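Local structure of sensor protein CpxA (Vibrio parahaemolyticus, 3V67) at residues R7-P13 with P94-Y99; E34-I40 with V111-S115; R101-A105 with V121-E127. The protein forms the periplasmic sensor domain of a membrane-bound two-component histidine kinase that probably uses ATP to phosphorylate a histidine and so relay an envelope signal. All coordinates share one frame; numbering follows the deposited sequence.

Interaction 1 (R7-P13 with P94-Y99); sequences RKARDIP and PKQRLY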
# COMPACT_ATOMS: atom_id res chain seq x y z
N ARG A 7 -2.49 -14.67 -7.79
CA ARG A 7 -1.75 -13.47 -7.41
C ARG A 7 -2.08 -12.16 -8.15
O ARG A 7 -2.89 -12.12 -9.07
CB ARG A 7 -0.23 -13.74 -7.34
CG ARG A 7 0.35 -13.57 -5.94
CD ARG A 7 1.63 -14.37 -5.73
NE ARG A 7 1.37 -15.79 -5.52
CZ ARG A 7 1.26 -16.37 -4.33
NH1 ARG A 7 1.39 -15.65 -3.22
NH2 ARG A 7 1.02 -17.67 -4.24
N LYS A 8 -1.39 -11.12 -7.70
CA LYS A 8 -1.79 -9.72 -7.78
C LYS A 8 -0.51 -8.89 -7.86
O LYS A 8 0.07 -8.53 -6.83
CB LYS A 8 -2.54 -9.32 -6.50
CG LYS A 8 -3.17 -10.47 -5.69
CD LYS A 8 -2.17 -11.11 -4.72
CE LYS A 8 -2.74 -12.36 -4.07
NZ LYS A 8 -1.74 -13.06 -3.22
N ALA A 9 -0.06 -8.60 -9.07
CA ALA A 9 1.09 -7.72 -9.26
C ALA A 9 0.66 -6.29 -8.98
O ALA A 9 0.00 -5.65 -9.80
CB ALA A 9 1.64 -7.86 -10.66
N ARG A 10 1.04 -5.78 -7.82
CA ARG A 10 0.62 -4.46 -7.38
C ARG A 10 1.75 -3.45 -7.50
O ARG A 10 2.92 -3.82 -7.50
CB ARG A 10 0.11 -4.53 -5.94
CG ARG A 10 -0.99 -5.55 -5.75
CD ARG A 10 -1.20 -5.91 -4.30
NE ARG A 10 -1.65 -4.77 -3.51
CZ ARG A 10 -2.24 -4.87 -2.32
NH1 ARG A 10 -2.45 -6.07 -1.79
NH2 ARG A 10 -2.62 -3.78 -1.67
N ASP A 11 1.38 -2.18 -7.62
CA ASP A 11 2.36 -1.11 -7.70
C ASP A 11 3.17 -1.01 -6.41
O ASP A 11 2.65 -1.26 -5.32
CB ASP A 11 1.67 0.23 -7.96
CG ASP A 11 1.27 0.41 -9.41
OD1 ASP A 11 1.42 -0.55 -10.19
OD2 ASP A 11 0.79 1.51 -9.76
N ILE A 12 4.44 -0.64 -6.54
CA ILE A 12 5.27 -0.35 -5.39
C ILE A 12 5.04 1.11 -5.00
O ILE A 12 5.08 1.99 -5.86
CB ILE A 12 6.76 -0.56 -5.71
CG1 ILE A 12 6.97 -1.90 -6.42
CG2 ILE A 12 7.60 -0.47 -4.45
CD1 ILE A 12 8.39 -2.11 -6.90
N PRO A 13 4.78 1.36 -3.71
CA PRO A 13 4.63 2.72 -3.18
C PRO A 13 5.84 3.57 -3.54
O PRO A 13 6.97 3.10 -3.44
CB PRO A 13 4.59 2.49 -1.67
CG PRO A 13 4.02 1.13 -1.51
CD PRO A 13 4.55 0.33 -2.68
N PRO A 94 8.39 -2.44 -12.49
CA PRO A 94 8.56 -3.03 -11.17
C PRO A 94 7.23 -3.13 -10.44
O PRO A 94 6.46 -2.17 -10.42
CB PRO A 94 9.47 -2.03 -10.45
CG PRO A 94 10.16 -1.29 -11.54
CD PRO A 94 9.15 -1.18 -12.64
N LYS A 95 6.96 -4.29 -9.86
CA LYS A 95 5.74 -4.51 -9.10
C LYS A 95 6.09 -5.21 -7.80
O LYS A 95 7.25 -5.53 -7.55
CB LYS A 95 4.75 -5.37 -9.90
CG LYS A 95 4.28 -4.74 -11.21
CD LYS A 95 3.32 -3.59 -10.97
CE LYS A 95 2.79 -3.05 -12.28
NZ LYS A 95 1.79 -1.97 -12.08
N GLN A 96 5.08 -5.46 -6.96
CA GLN A 96 5.29 -6.25 -5.76
C GLN A 96 4.22 -7.33 -5.58
O GLN A 96 3.06 -7.14 -5.98
CB GLN A 96 5.38 -5.36 -4.52
CG GLN A 96 4.13 -4.57 -4.20
CD GLN A 96 4.30 -3.67 -2.99
OE1 GLN A 96 5.43 -3.34 -2.60
NE2 GLN A 96 3.19 -3.27 -2.38
N ARG A 97 4.62 -8.45 -5.00
CA ARG A 97 3.71 -9.57 -4.74
C ARG A 97 3.85 -10.04 -3.30
O ARG A 97 4.96 -10.08 -2.76
CB ARG A 97 4.00 -10.74 -5.69
CG ARG A 97 3.42 -10.58 -7.09
CD ARG A 97 3.77 -11.78 -7.96
NE ARG A 97 2.79 -11.97 -9.03
CZ ARG A 97 2.90 -11.44 -10.25
NH1 ARG A 97 3.94 -10.68 -10.56
NH2 ARG A 97 1.96 -11.67 -11.16
N LEU A 98 2.74 -10.42 -2.68
CA LEU A 98 2.75 -10.87 -1.30
C LEU A 98 2.73 -12.40 -1.20
O LEU A 98 1.83 -13.05 -1.72
CB LEU A 98 1.58 -10.28 -0.52
CG LEU A 98 1.59 -10.52 0.99
CD1 LEU A 98 2.85 -9.94 1.62
CD2 LEU A 98 0.34 -9.93 1.64
N TYR A 99 3.74 -12.94 -0.54
CA TYR A 99 3.85 -14.38 -0.31
C TYR A 99 3.69 -14.67 1.18
O TYR A 99 4.66 -14.62 1.94
CB TYR A 99 5.20 -14.90 -0.81
CG TYR A 99 5.35 -14.81 -2.31
CD1 TYR A 99 5.01 -15.88 -3.13
CD2 TYR A 99 5.83 -13.65 -2.92
CE1 TYR A 99 5.14 -15.81 -4.49
CE2 TYR A 99 5.96 -13.57 -4.29
CZ TYR A 99 5.62 -14.65 -5.07
OH TYR A 99 5.75 -14.58 -6.44
O HOH W 1 0.47 -9.64 -4.08
O HOH W 2 5.06 -0.11 -9.66

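Interaction 2 (E34-I40 with V111-S115); sequences ETDLGRI and VLADS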
# COMPACT_ATOMS: atom_id res chain seq x y z
N GLU A 34 34.79 -3.85 -8.38
CA GLU A 34 34.84 -5.31 -8.43
C GLU A 34 34.47 -5.87 -9.80
O GLU A 34 33.47 -5.46 -10.40
CB GLU A 34 33.95 -5.91 -7.34
CG GLU A 34 34.07 -7.42 -7.21
CD GLU A 34 35.50 -7.87 -7.00
OE1 GLU A 34 35.95 -8.78 -7.73
OE2 GLU A 34 36.18 -7.31 -6.11
N THR A 35 35.27 -6.81 -10.29
CA THR A 35 35.06 -7.41 -11.60
C THR A 35 34.51 -8.84 -11.49
O THR A 35 34.15 -9.44 -12.50
CB THR A 35 36.36 -7.46 -12.43
OG1 THR A 35 37.33 -8.26 -11.75
CG2 THR A 35 36.91 -6.06 -12.63
N ASP A 36 34.47 -9.37 -10.28
CA ASP A 36 33.94 -10.71 -10.06
C ASP A 36 32.52 -10.63 -9.51
O ASP A 36 32.29 -10.10 -8.43
CB ASP A 36 34.83 -11.49 -9.10
CG ASP A 36 34.44 -12.95 -9.00
OD1 ASP A 36 33.56 -13.28 -8.18
OD2 ASP A 36 35.01 -13.78 -9.74
N LEU A 37 31.57 -11.17 -10.28
CA LEU A 37 30.17 -11.13 -9.90
C LEU A 37 29.92 -11.93 -8.62
O LEU A 37 29.21 -11.47 -7.72
CB LEU A 37 29.30 -11.68 -11.04
CG LEU A 37 27.89 -11.10 -11.26
CD1 LEU A 37 26.85 -12.22 -11.23
CD2 LEU A 37 27.54 -10.01 -10.25
N GLY A 38 30.50 -13.12 -8.54
CA GLY A 38 30.35 -13.98 -7.39
C GLY A 38 30.82 -13.32 -6.11
O GLY A 38 30.20 -13.46 -5.05
N ARG A 39 31.92 -12.58 -6.21
CA ARG A 39 32.46 -11.85 -5.07
C ARG A 39 31.47 -10.78 -4.63
O ARG A 39 31.25 -10.58 -3.43
CB ARG A 39 33.81 -11.23 -5.44
CG ARG A 39 34.53 -10.55 -4.28
CD ARG A 39 36.03 -10.47 -4.53
NE ARG A 39 36.67 -11.78 -4.41
CZ ARG A 39 37.09 -12.51 -5.43
NH1 ARG A 39 36.94 -12.07 -6.68
NH2 ARG A 39 37.67 -13.68 -5.22
N ILE A 40 30.88 -10.09 -5.60
CA ILE A 40 29.89 -9.06 -5.31
C ILE A 40 28.67 -9.64 -4.58
O ILE A 40 28.25 -9.11 -3.55
CB ILE A 40 29.41 -8.34 -6.58
CG1 ILE A 40 30.56 -7.61 -7.26
CG2 ILE A 40 28.28 -7.38 -6.25
CD1 ILE A 40 30.14 -6.79 -8.47
N VAL A 111 23.76 -2.97 -12.66
CA VAL A 111 24.98 -3.38 -13.33
C VAL A 111 26.04 -3.74 -12.30
O VAL A 111 26.51 -2.88 -11.55
CB VAL A 111 25.53 -2.29 -14.27
CG1 VAL A 111 26.86 -2.73 -14.85
CG2 VAL A 111 24.53 -1.98 -15.37
N LEU A 112 26.41 -5.02 -12.28
CA LEU A 112 27.43 -5.50 -11.36
C LEU A 112 28.45 -6.32 -12.12
O LEU A 112 28.08 -7.21 -12.89
CB LEU A 112 26.78 -6.36 -10.26
CG LEU A 112 25.76 -5.67 -9.35
CD1 LEU A 112 25.23 -6.64 -8.31
CD2 LEU A 112 26.36 -4.44 -8.68
N ALA A 113 29.73 -6.01 -11.92
CA ALA A 113 30.83 -6.68 -12.61
C ALA A 113 30.68 -6.60 -14.14
O ALA A 113 30.89 -7.60 -14.83
CB ALA A 113 30.96 -8.13 -12.16
N ASP A 114 30.31 -5.43 -14.63
CA ASP A 114 30.06 -5.21 -16.06
C ASP A 114 29.02 -6.16 -16.65
O ASP A 114 29.03 -6.44 -17.85
CB ASP A 114 31.37 -5.28 -16.86
CG ASP A 114 32.05 -3.93 -16.99
OD1 ASP A 114 31.33 -2.91 -17.12
OD2 ASP A 114 33.30 -3.88 -16.96
N SER A 115 28.13 -6.66 -15.80
CA SER A 115 27.04 -7.52 -16.25
C SER A 115 25.70 -6.87 -15.95
O SER A 115 25.51 -6.28 -14.89
CB SER A 115 27.12 -8.88 -15.56
OG SER A 115 28.39 -9.48 -15.76
O HOH W 3 30.45 -3.85 -10.30

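Interaction 3 (R101-A105 with V121-E127); sequences RYMIA and VGFKWNE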
# COMPACT_ATOMS: atom_id res chain seq x y z
N ARG A 101 3.36 -13.53 4.38
CA ARG A 101 3.62 -12.25 5.03
C ARG A 101 4.89 -11.63 4.46
O ARG A 101 5.38 -10.62 4.97
CB ARG A 101 3.76 -12.44 6.54
CG ARG A 101 2.46 -12.77 7.26
CD ARG A 101 1.70 -11.52 7.66
NE ARG A 101 0.54 -11.82 8.49
CZ ARG A 101 0.58 -11.99 9.81
NH1 ARG A 101 1.73 -11.88 10.46
NH2 ARG A 101 -0.53 -12.26 10.48
N TYR A 102 5.42 -12.23 3.41
CA TYR A 102 6.68 -11.78 2.81
C TYR A 102 6.45 -11.12 1.46
O TYR A 102 6.18 -11.79 0.46
CB TYR A 102 7.64 -12.95 2.67
CG TYR A 102 9.08 -12.56 2.41
CD1 TYR A 102 9.82 -11.89 3.38
CD2 TYR A 102 9.70 -12.86 1.21
CE1 TYR A 102 11.13 -11.53 3.15
CE2 TYR A 102 11.02 -12.50 0.97
CZ TYR A 102 11.73 -11.84 1.94
OH TYR A 102 13.04 -11.48 1.71
N MET A 103 6.57 -9.80 1.43
CA MET A 103 6.41 -9.04 0.19
C MET A 103 7.70 -9.03 -0.62
O MET A 103 8.80 -8.94 -0.08
CB MET A 103 6.01 -7.59 0.51
CG MET A 103 5.66 -6.77 -0.72
SD MET A 103 3.99 -7.13 -1.31
CE MET A 103 3.03 -6.24 -0.09
N ILE A 104 7.56 -9.13 -1.94
CA ILE A 104 8.71 -9.08 -2.83
C ILE A 104 8.50 -8.06 -3.94
O ILE A 104 7.48 -8.08 -4.63
CB ILE A 104 8.99 -10.46 -3.45
CG1 ILE A 104 9.58 -11.39 -2.40
CG2 ILE A 104 9.92 -10.32 -4.64
CD1 ILE A 104 9.95 -12.74 -2.93
N ALA A 105 9.47 -7.16 -4.09
CA ALA A 105 9.36 -6.07 -5.06
C ALA A 105 10.49 -6.08 -6.09
O ALA A 105 11.65 -6.33 -5.75
CB ALA A 105 9.30 -4.73 -4.34
N VAL A 121 13.87 -6.83 -3.94
CA VAL A 121 13.93 -6.67 -2.49
C VAL A 121 12.78 -7.43 -1.82
O VAL A 121 11.61 -7.21 -2.14
CB VAL A 121 13.88 -5.18 -2.08
CG1 VAL A 121 13.87 -5.05 -0.57
CG2 VAL A 121 15.06 -4.42 -2.66
N GLY A 122 13.13 -8.32 -0.91
CA GLY A 122 12.15 -9.05 -0.13
C GLY A 122 12.10 -8.48 1.28
O GLY A 122 13.12 -8.07 1.82
N PHE A 123 10.91 -8.45 1.86
CA PHE A 123 10.73 -7.91 3.19
C PHE A 123 9.39 -8.35 3.75
O PHE A 123 8.39 -8.28 3.06
CB PHE A 123 10.83 -6.38 3.18
CG PHE A 123 9.93 -5.72 2.17
CD1 PHE A 123 8.66 -5.30 2.51
CD2 PHE A 123 10.37 -5.51 0.87
CE1 PHE A 123 7.83 -4.69 1.59
CE2 PHE A 123 9.55 -4.90 -0.07
CZ PHE A 123 8.28 -4.49 0.29
N LYS A 124 9.38 -8.81 4.99
CA LYS A 124 8.13 -9.28 5.58
C LYS A 124 7.16 -8.12 5.79
O LYS A 124 7.55 -7.01 6.18
CB LYS A 124 8.37 -10.06 6.88
CG LYS A 124 8.57 -9.22 8.12
CD LYS A 124 7.63 -9.67 9.24
CE LYS A 124 7.77 -11.16 9.52
NZ LYS A 124 6.78 -11.63 10.52
N TRP A 125 5.89 -8.38 5.51
CA TRP A 125 4.87 -7.35 5.53
C TRP A 125 3.85 -7.65 6.62
O TRP A 125 3.20 -8.70 6.59
CB TRP A 125 4.20 -7.29 4.16
CG TRP A 125 3.47 -6.03 3.90
CD1 TRP A 125 4.00 -4.77 3.88
CD2 TRP A 125 2.09 -5.89 3.59
NE1 TRP A 125 3.02 -3.85 3.60
CE2 TRP A 125 1.84 -4.51 3.40
CE3 TRP A 125 1.03 -6.79 3.44
CZ2 TRP A 125 0.57 -4.01 3.10
CZ3 TRP A 125 -0.23 -6.29 3.14
CH2 TRP A 125 -0.44 -4.92 2.96
N ASN A 126 3.72 -6.74 7.58
CA ASN A 126 2.95 -7.02 8.79
C ASN A 126 1.55 -6.45 8.90
O ASN A 126 1.28 -5.65 9.80
CB ASN A 126 3.75 -6.65 10.03
CG ASN A 126 4.81 -7.67 10.36
OD1 ASN A 126 4.55 -8.87 10.41
ND2 ASN A 126 6.03 -7.19 10.56
N GLU A 127 0.67 -6.92 8.01
CA GLU A 127 -0.79 -6.81 8.09
C GLU A 127 -1.33 -5.77 9.07
O GLU A 127 -1.32 -5.98 10.28
CB GLU A 127 -1.40 -8.18 8.42
CG GLU A 127 -2.89 -8.27 8.18
CD GLU A 127 -3.26 -9.35 7.18
OE1 GLU A 127 -3.76 -9.01 6.09
OE2 GLU A 127 -3.04 -10.54 7.49

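Interaction 1 (R7-P13 with P94-Y99)
Arg-10 and Gln-96 pair as antiparallel neighbours: Arg-10 N gives to Gln-96 O at 3.1 Å, and Gln-96 N returns a bond to Arg-10 O at 2.8 Å. The end-to-end directions of the two segments differ by 125°. On either side of the pair a water bridges the segments: one molecule joins Lys-8 O to Leu-98 N; another joins Ile-12 N to Pro-94 O.

At the start of the segment, Arg-7 lays its guanidinium nearly parallel to the Tyr-99 ring (planes 11° apart), with Tyr-99 CE1 3.7 Å above its plane and toward its rim. A bend at chi3 (-77°) helps turn the group this way, and NH1 makes a weak bond to Leu-98 O, which sits at the edge of the guanidinium. The hydroxyl of Tyr-99 bonds to Asn-83. Next to it, Arg-97 carries the methyl of Ala-9 over one face of its own guanidinium, CB being 3.6 Å from NH1, while Arg-7 CB comes to its edge. Arg-10, on the same face of the sheet as Gln-96 and poorly ordered, forms a salt bridge with Asp-14 of the second subunit. At the other end, Asp-11 and Lys-95 run side by side and are joined as a salt bridge, though their modelled separation is too short to trust. Ile-12 CD1 closes on Pro-94 CB at 3.7 Å, and Pro-13 CD approaches the Gln-96 amide.

Chemically, two backbone bonds join the middle and a water bridges on either side, while long, mostly cationic side chains flank them. Arg-7 and Arg-97 probably feel some mutual repulsion, perhaps tempered for Arg-7 by the Leu-98 carbonyl and Tyr-99 ring and for Arg-97 by a weak, long ion pair with Glu-89, and Arg-10 carries the same short edge strand into the dimer.

Interaction 2 (E34-I40 with V111-S115)
Ala-113 and Leu-112 meet Leu-37 and Ile-40 as plain aliphatic groups with no ring between them; the flat groups that matter belong to 34-40 alone. At the edge of the Arg-39 guanidinium, in its plane, lies Glu-34 OE1, 3.6 Å from NH1. Asp-36 OD1 is well out of that plane, a long ion pair held by charge without an N-H aimed at it, and Arg-39 is itself poorly ordered. The two carboxylates do firmer work on backbone N-H groups: Glu-34 OE1 takes Asp-36 N on its anti side, and Asp-36 OD1 receives Arg-39 N through its anti lone pair at 2.7 Å.

Across the contact, the methyl of Ala-113 packs against the backbone where the helix begins, its CB 3.5 Å from Thr-35 O and 3.6 Å from Leu-37 N. Ile-40 points at the turn and, with CG1 anti to its carbonyl carbon (chi1 -63°), brings CD1 to within 3.6 Å of Ala-113 N, while its CG2 branch meets Leu-112 CD1 at 3.8 Å. Leu-37 crosses Leu-112 at about a right angle, its CD2 resting 3.7 Å from Leu-112 CB. No direct hydrogen bond spans the segments. Instead a water accepts from Ala-113 N at 2.8 Å and makes a weak approach to Glu-34 O, so the polar N-H at the apolar patch has a partner.

Two textbook elements face each other here. Residues 112-115 form a type I' beta turn, with Ala-113 and Asp-114 at its corners, closing the hairpin of strands 102-112 and 115-124. Asp-36 is the N-cap of helix 37-46. Helix start packed on hairpin tip joins the 112-115 turn of the sheet to the start of helix 37-46 in this periplasmic sensor domain of the PAS fold.

Interaction 3 (R101-A105 with V121-E127)
Backbone bonds tie Met-103 to Phe-123 and Ala-105 to Val-121, two antiparallel hydrogen-bonded pairs. Each pair has an N-H in both directions, all at 2.9 Å. Beyond the strands Trp-125 N points at Arg-101 O, at a modelled distance too short to trust. CA-H...O contacts fill in between the paired bonds, as from Gly-122 CA to Met-103 O.

CH-pi contacts line one face. Met-103 sets CB 4.0 Å from the Phe-123 centroid and, bent at chi2 (79°) and chi3, lays CE over the Trp-125 five-membered ring, 16° off its normal. Ala-105 CB comes to the edge of the Phe-123 ring.

The strands belong to the hairpin 102-112/115-124 at the centre of the antiparallel PAS sheet; their opposite face looks to helix 75-87, with Ile-104 packed on Phe-84.

On that face Tyr-102 lies across the neighbouring backbone. Phe-123 N sits over its ring, 3.3 Å from Tyr-102 CE1, and the hydroxyl rests against Gly-122, which has no side chain to hold it off.

Among charged groups, Arg-101 NE makes a long salt bridge to Glu-127 OE2 at 3.9 Å; the guanidinium and carboxylate planes are 82° apart, and the two side chains cross at about a right angle.

How the interactions relate
Interactions 1 and 3 are neighbours in one sheet, their centres about 10 Å apart: strand 95-99 pairs with segment 7-13 on one side and with strand 102-112 on the other, where Arg-97 O lies 2.9 Å from Ile-104 N, a probable hydrogen bond. Leu-98 CD2 also packs on Trp-125 CE3 at 3.7 Å. Interaction 2 shares strand 102-112 with interaction 3 but sits at the far end of the hairpin, on the opposite side of the chain's centre; its centre is about 27 Å from that of interaction 3 and about 28 Å from that of interaction 1. Interactions 1 and 3 both come near the second subunit, Arg-10 by its salt bridge and Glu-127 beside Glu-15 of that subunit; interaction 2 does not.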